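PDB 2O0M: transcriptional regulator, SorC family from Enterococcus faecalis, which probably regulates transcription by binding DNA and a carbohydrate-type effector, the modelled part being the putative sugar-binding domain. Local coordinates for residues I180-S185 with A251-S256; H241-A246 with A268-F273; G150-A155 with V184-N189; R204-P209 with E228-I233. All coordinates share one frame; numbering follows the deposited sequence.

Interaction 1. Residues I180-S185 with A251-S256; sequences IGEAVS and ARRKMS. With PO4 (phosphate ion), chain B.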
loop_
_atom_site.group_PDB
_atom_site.type_symbol
_atom_site.label_atom_id
_atom_site.label_comp_id
_atom_site.label_asym_id
_atom_site.label_seq_id
_atom_site.Cartn_x
_atom_site.Cartn_y
_atom_site.Cartn_z
ATOM N N ILE A 180 -5.932 10.366 -4.777
ATOM C CA ILE A 180 -5.188 9.388 -5.564
ATOM C C ILE A 180 -5.823 9.095 -6.925
ATOM O O ILE A 180 -5.126 8.694 -7.856
ATOM C CB ILE A 180 -4.996 8.084 -4.757
ATOM C CG1 ILE A 180 -4.104 8.345 -3.534
ATOM C CG2 ILE A 180 -4.420 6.960 -5.627
ATOM C CD1 ILE A 180 -2.657 8.625 -3.850
ATOM N N GLY A 181 -7.135 9.273 -7.040
ATOM C CA GLY A 181 -7.823 9.116 -8.320
ATOM C C GLY A 181 -8.430 7.740 -8.590
ATOM O O GLY A 181 -8.849 7.457 -9.716
ATOM N N GLU A 182 -8.504 6.883 -7.578
ATOM C CA GLU A 182 -9.138 5.577 -7.774
ATOM C C GLU A 182 -10.663 5.661 -7.731
ATOM O O GLU A 182 -11.228 6.618 -7.213
ATOM C CB GLU A 182 -8.695 4.565 -6.724
ATOM C CG GLU A 182 -7.215 4.241 -6.735
ATOM C CD GLU A 182 -6.745 3.371 -7.897
ATOM O OE1 GLU A 182 -7.522 3.011 -8.802
ATOM O OE2 GLU A 182 -5.555 3.041 -7.884
ATOM N N ALA A 183 -11.302 4.628 -8.264
ATOM C CA ALA A 183 -12.751 4.443 -8.121
ATOM C C ALA A 183 -13.110 3.971 -6.712
ATOM O O ALA A 183 -12.277 3.418 -5.995
ATOM C CB ALA A 183 -13.257 3.460 -9.149
ATOM N N VAL A 184 -14.357 4.198 -6.308
ATOM C CA VAL A 184 -14.781 3.876 -4.939
ATOM C C VAL A 184 -14.499 2.441 -4.503
ATOM O O VAL A 184 -14.151 2.208 -3.346
ATOM C CB VAL A 184 -16.291 4.207 -4.691
ATOM C CG1 VAL A 184 -16.508 5.693 -4.771
ATOM C CG2 VAL A 184 -17.191 3.479 -5.667
ATOM N N SER A 185 -14.631 1.476 -5.406
ATOM C CA SER A 185 -14.456 0.078 -5.027
ATOM C C SER A 185 -13.045 -0.240 -4.527
ATOM O O SER A 185 -12.859 -1.202 -3.775
ATOM C CB SER A 185 -14.791 -0.856 -6.198
ATOM O OG SER A 185 -14.014 -0.524 -7.344
ATOM N N ALA A 251 -3.239 5.173 -16.020
ATOM C CA ALA A 251 -4.459 5.065 -16.810
ATOM C C ALA A 251 -5.689 4.816 -15.934
ATOM O O ALA A 251 -6.733 5.457 -16.111
ATOM C CB ALA A 251 -4.320 3.952 -17.827
ATOM N N ARG A 252 -5.571 3.885 -14.993
ATOM C CA ARG A 252 -6.718 3.540 -14.153
ATOM C C ARG A 252 -7.198 4.737 -13.334
ATOM O O ARG A 252 -8.412 4.945 -13.159
ATOM C CB ARG A 252 -6.398 2.380 -13.214
ATOM C CG ARG A 252 -7.619 1.865 -12.508
ATOM C CD ARG A 252 -7.321 0.580 -11.775
ATOM N NE ARG A 252 -6.588 0.821 -10.539
ATOM C CZ ARG A 252 -5.917 -0.114 -9.872
ATOM N NH1 ARG A 252 -5.851 -1.376 -10.326
ATOM N NH2 ARG A 252 -5.307 0.203 -8.747
ATOM N N ARG A 253 -6.230 5.488 -12.815
ATOM C CA ARG A 253 -6.487 6.683 -11.996
ATOM C C ARG A 253 -6.832 7.928 -12.808
ATOM O O ARG A 253 -7.002 9.014 -12.246
ATOM C CB ARG A 253 -5.271 6.967 -11.113
ATOM C CG ARG A 253 -5.040 5.886 -10.044
ATOM C CD ARG A 253 -3.713 6.122 -9.355
ATOM N NE ARG A 253 -3.418 5.167 -8.281
ATOM C CZ ARG A 253 -2.303 5.222 -7.557
ATOM N NH1 ARG A 253 -1.411 6.179 -7.803
ATOM N NH2 ARG A 253 -2.086 4.335 -6.591
ATOM N N LYS A 254 -6.930 7.772 -14.125
ATOM C CA LYS A 254 -7.329 8.859 -15.021
ATOM C C LYS A 254 -6.441 10.095 -14.850
ATOM O O LYS A 254 -6.922 11.240 -14.738
ATOM C CB LYS A 254 -8.817 9.190 -14.839
ATOM C CG LYS A 254 -9.712 7.976 -15.032
ATOM C CD LYS A 254 -11.190 8.325 -15.028
ATOM C CE LYS A 254 -12.045 7.072 -15.141
ATOM N NZ LYS A 254 -11.746 6.254 -16.358
HETATM N N MSE A 255 -5.133 9.854 -14.846
HETATM C CA MSE A 255 -4.164 10.934 -14.786
HETATM C C MSE A 255 -4.263 11.747 -16.079
HETATM O O MSE A 255 -4.767 11.263 -17.093
HETATM C CB MSE A 255 -2.753 10.389 -14.556
HETATM C CG MSE A 255 -2.606 9.703 -13.209
HETATM SE SE MSE A 255 -0.773 9.228 -12.779
HETATM C CE MSE A 255 -0.241 10.932 -12.341
ATOM N N SER A 256 -3.807 12.991 -16.029
ATOM C CA SER A 256 -3.896 13.883 -17.183
ATOM C C SER A 256 -3.075 13.366 -18.362
ATOM O O SER A 256 -2.122 12.619 -18.180
ATOM C CB SER A 256 -3.400 15.287 -16.815
ATOM O OG SER A 256 -1.992 15.305 -16.733
HETATM P P PO4 B . -3.206 -3.042 -7.914
HETATM O O1 PO4 B . -1.977 -3.270 -8.716
HETATM O O2 PO4 B . -3.316 -3.966 -6.760
HETATM O O3 PO4 B . -3.285 -1.600 -7.521
HETATM O O4 PO4 B . -4.396 -3.238 -8.802
HETATM O O HOH W 1 -10.299 5.803 -11.278
HETATM O O HOH W 2 -4.120 2.547 -5.639
#

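Interaction 2. Residues H241-A246 with A268-F273; sequences HSIGRA and AVAESF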
loop_
_atom_site.group_PDB
_atom_site.type_symbol
_atom_site.label_atom_id
_atom_site.label_comp_id
_atom_site.label_asym_id
_atom_site.label_seq_id
_atom_site.Cartn_x
_atom_site.Cartn_y
_atom_site.Cartn_z
ATOM N N HIS A 241 0.500 -1.513 2.020
ATOM C CA HIS A 241 0.304 -1.048 0.661
ATOM C C HIS A 241 0.632 -2.133 -0.344
ATOM O O HIS A 241 1.304 -3.104 -0.010
ATOM C CB HIS A 241 1.185 0.178 0.422
ATOM C CG HIS A 241 2.654 -0.123 0.376
ATOM N ND1 HIS A 241 3.409 -0.385 1.498
ATOM C CD2 HIS A 241 3.506 -0.182 -0.672
ATOM C CE1 HIS A 241 4.662 -0.609 1.139
ATOM N NE2 HIS A 241 4.752 -0.465 -0.171
ATOM N N SER A 242 0.156 -1.958 -1.575
ATOM C CA SER A 242 0.655 -2.744 -2.694
ATOM C C SER A 242 1.651 -1.902 -3.488
ATOM O O SER A 242 2.040 -0.789 -3.090
ATOM C CB SER A 242 -0.491 -3.300 -3.563
ATOM O OG SER A 242 -0.025 -4.281 -4.475
ATOM N N ILE A 243 2.107 -2.476 -4.589
ATOM C CA ILE A 243 3.003 -1.832 -5.532
ATOM C C ILE A 243 2.322 -1.940 -6.874
ATOM O O ILE A 243 1.954 -3.039 -7.307
ATOM C CB ILE A 243 4.377 -2.530 -5.555
ATOM C CG1 ILE A 243 5.033 -2.461 -4.166
ATOM C CG2 ILE A 243 5.297 -1.904 -6.597
ATOM C CD1 ILE A 243 6.126 -3.493 -3.973
ATOM N N GLY A 244 2.152 -0.805 -7.536
ATOM C CA GLY A 244 1.450 -0.771 -8.813
ATOM C C GLY A 244 2.392 -0.810 -9.994
ATOM O O GLY A 244 3.555 -0.409 -9.892
ATOM N N ARG A 245 1.879 -1.314 -11.111
ATOM C CA ARG A 245 2.546 -1.216 -12.397
ATOM C C ARG A 245 2.239 0.200 -12.911
ATOM O O ARG A 245 1.071 0.579 -13.069
ATOM C CB ARG A 245 2.045 -2.336 -13.325
ATOM C CG ARG A 245 2.406 -3.730 -12.790
ATOM C CD ARG A 245 1.767 -4.898 -13.534
ATOM N NE ARG A 245 2.237 -4.953 -14.912
ATOM C CZ ARG A 245 1.541 -4.554 -15.975
ATOM N NH1 ARG A 245 0.312 -4.071 -15.842
ATOM N NH2 ARG A 245 2.075 -4.628 -17.181
ATOM N N ALA A 246 3.288 0.994 -13.125
ATOM C CA ALA A 246 3.176 2.458 -13.230
ATOM C C ALA A 246 2.181 2.963 -14.276
ATOM O O ALA A 246 1.295 3.745 -13.959
ATOM C CB ALA A 246 4.534 3.071 -13.474
ATOM N N ALA A 268 8.736 5.137 -16.351
ATOM C CA ALA A 268 8.177 4.748 -15.058
ATOM C C ALA A 268 7.788 3.279 -15.076
ATOM O O ALA A 268 7.157 2.802 -16.022
ATOM C CB ALA A 268 6.971 5.615 -14.717
ATOM N N VAL A 269 8.167 2.568 -14.018
ATOM C CA VAL A 269 7.959 1.125 -13.917
ATOM C C VAL A 269 7.016 0.778 -12.761
ATOM O O VAL A 269 6.118 -0.049 -12.913
ATOM C CB VAL A 269 9.315 0.388 -13.740
ATOM C CG1 VAL A 269 9.132 -1.088 -13.454
ATOM C CG2 VAL A 269 10.171 0.555 -14.996
ATOM N N ALA A 270 7.253 1.388 -11.602
ATOM C CA ALA A 270 6.474 1.108 -10.398
ATOM C C ALA A 270 5.804 2.360 -9.853
ATOM O O ALA A 270 6.256 3.475 -10.081
ATOM C CB ALA A 270 7.369 0.508 -9.324
ATOM N N GLU A 271 4.705 2.148 -9.143
ATOM C CA GLU A 271 4.043 3.188 -8.373
ATOM C C GLU A 271 3.865 2.711 -6.929
ATOM O O GLU A 271 3.644 1.518 -6.656
ATOM C CB GLU A 271 2.671 3.510 -8.991
ATOM C CG GLU A 271 1.903 4.652 -8.314
ATOM C CD GLU A 271 1.164 4.251 -7.065
ATOM O OE1 GLU A 271 0.976 3.038 -6.827
ATOM O OE2 GLU A 271 0.759 5.157 -6.303
ATOM N N SER A 272 3.961 3.654 -6.002
ATOM C CA SER A 272 3.517 3.408 -4.636
ATOM C C SER A 272 3.318 4.743 -3.921
ATOM O O SER A 272 4.157 5.646 -4.038
ATOM C CB SER A 272 4.524 2.539 -3.887
ATOM O OG SER A 272 3.958 2.024 -2.716
ATOM N N PHE A 273 2.198 4.873 -3.215
ATOM C CA PHE A 273 1.870 6.093 -2.438
ATOM C C PHE A 273 1.790 7.370 -3.286
ATOM O O PHE A 273 1.901 8.482 -2.753
ATOM C CB PHE A 273 2.864 6.328 -1.301
ATOM C CG PHE A 273 3.122 5.140 -0.438
ATOM C CD1 PHE A 273 2.209 4.745 0.516
ATOM C CD2 PHE A 273 4.315 4.453 -0.539
ATOM C CE1 PHE A 273 2.479 3.637 1.332
ATOM C CE2 PHE A 273 4.574 3.355 0.268
ATOM C CZ PHE A 273 3.663 2.959 1.187
#

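Interaction 3. Residues G150-A155 with V184-N189; sequences GGTTMA and VSVQAN. With PO4 (phosphate ion), chain B.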
loop_
_atom_site.group_PDB
_atom_site.type_symbol
_atom_site.label_atom_id
_atom_site.label_comp_id
_atom_site.label_asym_id
_atom_site.label_seq_id
_atom_site.Cartn_x
_atom_site.Cartn_y
_atom_site.Cartn_z
ATOM N N GLY A 150 -4.989 1.825 -1.379
ATOM C CA GLY A 150 -6.046 1.070 -2.040
ATOM C C GLY A 150 -5.524 0.238 -3.194
ATOM O O GLY A 150 -4.373 -0.201 -3.187
ATOM N N GLY A 151 -6.378 0.030 -4.185
ATOM C CA GLY A 151 -6.064 -0.769 -5.347
ATOM C C GLY A 151 -6.685 -2.145 -5.279
ATOM O O GLY A 151 -7.250 -2.543 -4.260
ATOM N N THR A 152 -6.587 -2.883 -6.378
ATOM C CA THR A 152 -7.254 -4.172 -6.486
ATOM C C THR A 152 -6.727 -5.196 -5.480
ATOM O O THR A 152 -7.498 -5.873 -4.813
ATOM C CB THR A 152 -7.145 -4.725 -7.914
ATOM O OG1 THR A 152 -7.718 -3.787 -8.827
ATOM C CG2 THR A 152 -7.858 -6.050 -8.037
ATOM N N THR A 153 -5.406 -5.291 -5.351
ATOM C CA THR A 153 -4.803 -6.207 -4.386
ATOM C C THR A 153 -5.275 -5.912 -2.981
ATOM O O THR A 153 -5.716 -6.802 -2.263
ATOM C CB THR A 153 -3.277 -6.112 -4.433
ATOM O OG1 THR A 153 -2.840 -6.500 -5.737
ATOM C CG2 THR A 153 -2.639 -7.005 -3.396
HETATM N N MSE A 154 -5.178 -4.650 -2.588
HETATM C CA MSE A 154 -5.543 -4.273 -1.237
HETATM C C MSE A 154 -7.043 -4.470 -0.944
HETATM O O MSE A 154 -7.418 -4.826 0.177
HETATM C CB MSE A 154 -5.134 -2.830 -0.969
HETATM C CG MSE A 154 -3.625 -2.628 -0.917
HETATM SE SE MSE A 154 -2.798 -3.504 0.616
HETATM C CE MSE A 154 -3.696 -2.479 1.989
ATOM N N ALA A 155 -7.896 -4.247 -1.940
ATOM C CA ALA A 155 -9.337 -4.451 -1.783
ATOM C C ALA A 155 -9.612 -5.924 -1.447
ATOM O O ALA A 155 -10.365 -6.243 -0.521
ATOM C CB ALA A 155 -10.061 -4.062 -3.041
ATOM N N VAL A 184 -14.357 4.198 -6.308
ATOM C CA VAL A 184 -14.781 3.876 -4.939
ATOM C C VAL A 184 -14.499 2.441 -4.503
ATOM O O VAL A 184 -14.151 2.208 -3.346
ATOM C CB VAL A 184 -16.291 4.207 -4.691
ATOM C CG1 VAL A 184 -16.508 5.693 -4.771
ATOM C CG2 VAL A 184 -17.191 3.479 -5.667
ATOM N N SER A 185 -14.631 1.476 -5.406
ATOM C CA SER A 185 -14.456 0.078 -5.027
ATOM C C SER A 185 -13.045 -0.240 -4.527
ATOM O O SER A 185 -12.859 -1.202 -3.775
ATOM C CB SER A 185 -14.791 -0.856 -6.198
ATOM O OG SER A 185 -14.014 -0.524 -7.344
ATOM N N VAL A 186 -12.057 0.543 -4.961
ATOM C CA VAL A 186 -10.666 0.271 -4.589
ATOM C C VAL A 186 -9.948 1.482 -3.986
ATOM O O VAL A 186 -8.724 1.461 -3.822
ATOM C CB VAL A 186 -9.847 -0.326 -5.774
ATOM C CG1 VAL A 186 -10.476 -1.639 -6.270
ATOM C CG2 VAL A 186 -9.679 0.686 -6.907
ATOM N N GLN A 187 -10.680 2.534 -3.632
ATOM C CA GLN A 187 -10.013 3.674 -2.994
ATOM C C GLN A 187 -9.606 3.338 -1.546
ATOM O O GLN A 187 -10.206 2.478 -0.890
ATOM C CB GLN A 187 -10.847 4.958 -3.103
ATOM C CG GLN A 187 -11.851 5.183 -2.042
ATOM C CD GLN A 187 -12.526 6.540 -2.206
ATOM O OE1 GLN A 187 -13.485 6.657 -2.953
ATOM N NE2 GLN A 187 -12.034 7.564 -1.495
ATOM N N ALA A 188 -8.565 4.016 -1.063
ATOM C CA ALA A 188 -7.993 3.737 0.246
ATOM C C ALA A 188 -9.035 3.850 1.390
ATOM O O ALA A 188 -9.033 3.032 2.326
ATOM C CB ALA A 188 -6.803 4.677 0.494
ATOM N N ASN A 189 -9.934 4.832 1.305
ATOM C CA ASN A 189 -11.025 4.962 2.293
ATOM C C ASN A 189 -11.814 3.661 2.392
ATOM O O ASN A 189 -12.155 3.200 3.489
ATOM C CB ASN A 189 -12.028 6.072 1.923
ATOM C CG ASN A 189 -11.610 7.465 2.371
ATOM O OD1 ASN A 189 -12.125 8.489 1.846
ATOM N ND2 ASN A 189 -10.697 7.535 3.317
HETATM P P PO4 B . -3.206 -3.042 -7.914
HETATM O O1 PO4 B . -1.977 -3.270 -8.716
HETATM O O2 PO4 B . -3.316 -3.966 -6.760
HETATM O O3 PO4 B . -3.285 -1.600 -7.521
HETATM O O4 PO4 B . -4.396 -3.238 -8.802
#

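Interaction 4. Residues R204-P209 with E228-I233; sequences RALYVP and EVLTLI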
loop_
_atom_site.group_PDB
_atom_site.type_symbol
_atom_site.label_atom_id
_atom_site.label_comp_id
_atom_site.label_asym_id
_atom_site.label_seq_id
_atom_site.Cartn_x
_atom_site.Cartn_y
_atom_site.Cartn_z
ATOM N N ARG A 204 -11.211 5.770 10.157
ATOM C CA ARG A 204 -11.537 7.159 9.918
ATOM C C ARG A 204 -11.221 7.484 8.467
ATOM O O ARG A 204 -10.075 7.412 8.049
ATOM C CB ARG A 204 -10.756 8.066 10.863
ATOM C CG ARG A 204 -11.214 7.965 12.315
ATOM C CD ARG A 204 -12.559 8.628 12.520
ATOM N NE ARG A 204 -12.479 10.069 12.339
ATOM C CZ ARG A 204 -12.034 10.923 13.253
ATOM N NH1 ARG A 204 -11.620 10.506 14.444
ATOM N NH2 ARG A 204 -12.009 12.212 12.968
ATOM N N ALA A 205 -12.254 7.825 7.707
ATOM C CA ALA A 205 -12.090 8.183 6.309
ATOM C C ALA A 205 -11.539 9.588 6.223
ATOM O O ALA A 205 -11.805 10.423 7.084
ATOM C CB ALA A 205 -13.409 8.084 5.568
ATOM N N LEU A 206 -10.750 9.839 5.187
ATOM C CA LEU A 206 -10.264 11.165 4.891
ATOM C C LEU A 206 -11.184 11.692 3.810
ATOM O O LEU A 206 -11.214 11.158 2.700
ATOM C CB LEU A 206 -8.816 11.110 4.409
ATOM C CG LEU A 206 -8.195 12.427 3.948
ATOM C CD1 LEU A 206 -8.100 13.438 5.075
ATOM C CD2 LEU A 206 -6.824 12.140 3.386
ATOM N N TYR A 207 -11.962 12.716 4.139
ATOM C CA TYR A 207 -13.053 13.127 3.264
ATOM C C TYR A 207 -12.541 14.128 2.242
ATOM O O TYR A 207 -12.923 15.290 2.204
ATOM C CB TYR A 207 -14.259 13.594 4.094
ATOM C CG TYR A 207 -15.070 12.407 4.579
ATOM C CD1 TYR A 207 -15.096 12.031 5.904
ATOM C CD2 TYR A 207 -15.797 11.635 3.691
ATOM C CE1 TYR A 207 -15.848 10.928 6.331
ATOM C CE2 TYR A 207 -16.559 10.514 4.116
ATOM C CZ TYR A 207 -16.572 10.170 5.428
ATOM O OH TYR A 207 -17.325 9.063 5.802
ATOM N N VAL A 208 -11.633 13.622 1.412
ATOM C CA VAL A 208 -11.035 14.352 0.317
ATOM C C VAL A 208 -11.415 13.584 -0.940
ATOM O O VAL A 208 -11.197 12.381 -1.004
ATOM C CB VAL A 208 -9.494 14.402 0.486
ATOM C CG1 VAL A 208 -8.819 14.941 -0.769
ATOM C CG2 VAL A 208 -9.125 15.256 1.690
ATOM N N PRO A 209 -12.052 14.241 -1.923
ATOM C CA PRO A 209 -12.354 13.503 -3.155
ATOM C C PRO A 209 -11.109 12.908 -3.822
ATOM O O PRO A 209 -10.024 13.466 -3.704
ATOM C CB PRO A 209 -12.985 14.566 -4.047
ATOM C CG PRO A 209 -13.585 15.548 -3.082
ATOM C CD PRO A 209 -12.588 15.614 -1.963
ATOM N N GLU A 228 -7.697 16.644 11.568
ATOM C CA GLU A 228 -7.681 15.597 12.572
ATOM C C GLU A 228 -7.267 14.278 11.934
ATOM O O GLU A 228 -6.427 13.569 12.471
ATOM C CB GLU A 228 -9.062 15.487 13.201
ATOM C CG GLU A 228 -9.208 14.492 14.325
ATOM C CD GLU A 228 -10.489 14.727 15.112
ATOM O OE1 GLU A 228 -10.787 15.903 15.434
ATOM O OE2 GLU A 228 -11.200 13.746 15.402
ATOM N N VAL A 229 -7.836 13.974 10.773
ATOM C CA VAL A 229 -7.483 12.731 10.084
ATOM C C VAL A 229 -6.057 12.778 9.519
ATOM O O VAL A 229 -5.321 11.792 9.631
ATOM C CB VAL A 229 -8.523 12.330 9.017
ATOM C CG1 VAL A 229 -8.089 11.040 8.292
ATOM C CG2 VAL A 229 -9.883 12.123 9.675
ATOM N N LEU A 230 -5.649 13.911 8.943
ATOM C CA LEU A 230 -4.268 14.069 8.464
ATOM C C LEU A 230 -3.271 13.888 9.608
ATOM O O LEU A 230 -2.211 13.296 9.427
ATOM C CB LEU A 230 -4.056 15.413 7.755
ATOM C CG LEU A 230 -4.768 15.568 6.406
ATOM C CD1 LEU A 230 -4.657 17.012 5.935
ATOM C CD2 LEU A 230 -4.219 14.597 5.346
ATOM N N THR A 231 -3.629 14.362 10.797
ATOM C CA THR A 231 -2.767 14.187 11.962
ATOM C C THR A 231 -2.695 12.715 12.376
ATOM O O THR A 231 -1.609 12.210 12.653
ATOM C CB THR A 231 -3.227 15.091 13.126
ATOM O OG1 THR A 231 -3.116 16.455 12.708
ATOM C CG2 THR A 231 -2.376 14.886 14.372
ATOM N N LEU A 232 -3.836 12.030 12.390
ATOM C CA LEU A 232 -3.871 10.592 12.680
ATOM C C LEU A 232 -2.951 9.849 11.720
ATOM O O LEU A 232 -2.150 9.001 12.130
ATOM C CB LEU A 232 -5.293 10.032 12.584
ATOM C CG LEU A 232 -6.232 10.381 13.748
ATOM C CD1 LEU A 232 -7.688 10.127 13.377
ATOM C CD2 LEU A 232 -5.852 9.600 14.994
ATOM N N ILE A 233 -3.055 10.182 10.436
ATOM C CA ILE A 233 -2.217 9.542 9.419
ATOM C C ILE A 233 -0.744 9.794 9.708
ATOM O O ILE A 233 0.067 8.884 9.624
ATOM C CB ILE A 233 -2.560 10.035 7.991
ATOM C CG1 ILE A 233 -3.949 9.539 7.595
ATOM C CG2 ILE A 233 -1.499 9.565 6.981
ATOM C CD1 ILE A 233 -4.558 10.339 6.471
#

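Interaction 1. Residues I180-S185 with A251-S256
Two consecutive arginines, Arg252 and Arg253, converge on the carboxylate of Glu182. Arg252 grips it side-on. Its NE donates to the syn lone pair of Glu182 OE1 at 2.9 Å, with OE1 lying 23° out of the guanidinium plane. Its NH2 reaches Glu182 OE2 at 3.0 Å; OE2 lies in the guanidinium plane, while the nitrogen stands above the carboxylate. OE2 has further donors: a water 2.7 Å from Glu182 OE2, which in turn accepts from Arg253 NH2, and Arg253 NE, modelled in a nearly straight bond although the position of that nitrogen is less certain. Glutamate suits the place because its chain, bent at chi2 (-73°), brings both oxygens back to the helix end. Arg252 spends its remaining edge on a phosphate ion, NH1 donating to O4 at 2.8 Å and NH2 to O3. Arg253 NH1 turns instead to Glu271 in a salt bridge. Ile180 CG2 lies over the centre of the Arg253 guanidinium, 3.4 Å from CZ, an apolar lid on a charged plane. Gly181 avoids a clash that a CB would have with Arg253 O, and another water bridges Gly181 O and Arg252 O. Helix 246-252 ends here in a Schellman motif at Lys254, with its Met249 against Glu182, and faces the loop joining strand 169-175 to helix 188-199, whose amides of Ile180 and Glu182 are held by Glu210.

Interaction 2. Residues H241-A246 with A268-F273
The ring of His241 lies against that of Phe273. From CB outward, His241 first meets Phe273 CE1 and CZ, its CB being 3.8 Å from Phe273 CE1. At the next atom, His241 CG stands 3.3 Å from Phe273 CZ, which sits over the centre of one imidazole face; ND1 and CE1 touch the same carbon. His241 CD2 comes within 3.0 Å of Ser272 OG, and NE2, at the tip, again meets Phe273 CZ. A chi1 of 70° wedges CG between backbone N and carbonyl carbon, turning one face of the imidazole to Phe273 CZ; the two ring planes are 42° apart. Beyond this pair, the strands run antiparallel. Gly244 N donates to Glu271 O and Glu271 N to Gly244 O, each at 2.9 Å. Ala246 N donates to Val269 O at 3.0 Å. Val269 and Ala270 form a classic bulge opposite Phe277. Small residues fit these close approaches: Ala246 CB rests on Ala268 CB, and Gly244 has no side chain to crowd the carboxylate of Glu271, which pairs with Arg253. Cohesion therefore comes chiefly from main-chain bonds and apolar or aromatic contacts; the one side-chain bond across, Ser272 OG to Ser242 O, is weak.

Interaction 3. Residues G150-A155 with V184-N189
A glycine-rich turn between strand 142-148 and helix 152-159, set in a Rossmann-like sheet, brings Gly150 and Gly151 against Val186, just ahead of helix 188-199. Gly151 N donates to Val186 O at 2.8 Å, in the carbonyl plane, and Gly150 CA adds a CH-O contact to the same oxygen at 3.2 Å. Glycine fits both positions. At Gly150 a CB would collide with Val186 O and Ala188 N; at Gly151, whose phi is 102°, it would strike both its preceding carbonyl and the bound phosphate ion. Val186 turns its side chain toward the turn: with chi1 at -59°, CG1 is carried to Ala155 CB, 4.1 Å away, and its CB lies against the Gly151 carbonyl. Ala188, small enough for the close approach of the two backbones, places CB 3.9 Å from Gly150 N. On the other side of the turn the phosphate meets the helix start. Phosphate O2 accepts from Thr153 N and from Thr153 OG1, each at 2.8 Å. A weak bond runs from Thr152 N to O4. Lys312 and Arg252 also donate to the ion. Amides at a helix start, a threonine hydroxyl and two cationic side chains together make a site well suited to an anion. Although this ion probably came from the crystallisation liquor, its position is consistent with a pocket for the phosphate group of a sugar effector.

Interaction 4. Residues R204-P209 with E228-I233
Glu228 OE2 is held by both terminal nitrogens of Arg204. The firmer bond comes from Arg204 NH2, 3.0 Å from Glu228 OE2 and nearly straight; Arg204 NH1 adds a weak one to the same oxygen at 3.4 Å. The oxygen lies close to the guanidinium plane, but NH2 approaches it from 51° above the carboxylate, since the two flat groups stand nearly perpendicular. The chains that make this bridge differ: Glu228 is extended beyond CG, whereas Arg204 bends at chi2 (-73°) and chi3 (-67°) and presents its edge. Leu232 CD1 comes over one guanidinium face, toward its rim and 4.1 Å from Arg204 NH1, so the charged group also shields hydrocarbon. Further along, Val229 points toward the loop and divides its branches: CG2 touches Ala205 O at 3.6 Å, and CG1 meets Leu206 CB at 4.0 Å. A beta-branched residue serves well here, filling two neighbouring sites from one short stem. Leu206 reaches across with both methyls. Its CD1 packs on Leu230 CD2 at 4.1 Å and its CD2 on Ile233 CD1 at 4.2 Å, while Pro175 of strand 169-175 also touches it. The inverse gamma turn centred on Tyr207 then redirects the chain. Thus the loop following strand 202-203 lies on helix 224-234 through a greasy stripe of valine, leucine and isoleucine, bordered by one salt bridge. Aliphatic side chains together supply most of the buried surface, though Arg204 contributes a large share, and the charge pair adds directional pairing at the partly exposed edge.

How the interactions relate
All four contacts belong to the putative sugar-binding domain, around one mixed sheet. Interactions 1 and 3 lie about 10 Å apart between centres, share Val184 and Ser185, and both reach the phosphate ion. Interaction 2, its centre about 13 Å from that of interaction 1, joins it through the Arg253-Glu271 salt bridge; strand 238-245 runs straight into helix 246-252, and the segments of these two contacts alternate along the chain. Interaction 3 closes before interaction 4 opens, and interaction 4 is nested within the loop closed by interaction 1, about 19 Å between centres. Interactions 1 and 3 bind the ion and interaction 2 lies beside it, consistent with an effector pocket, while interaction 4 joins a loop to helix 224-234 away from the ion.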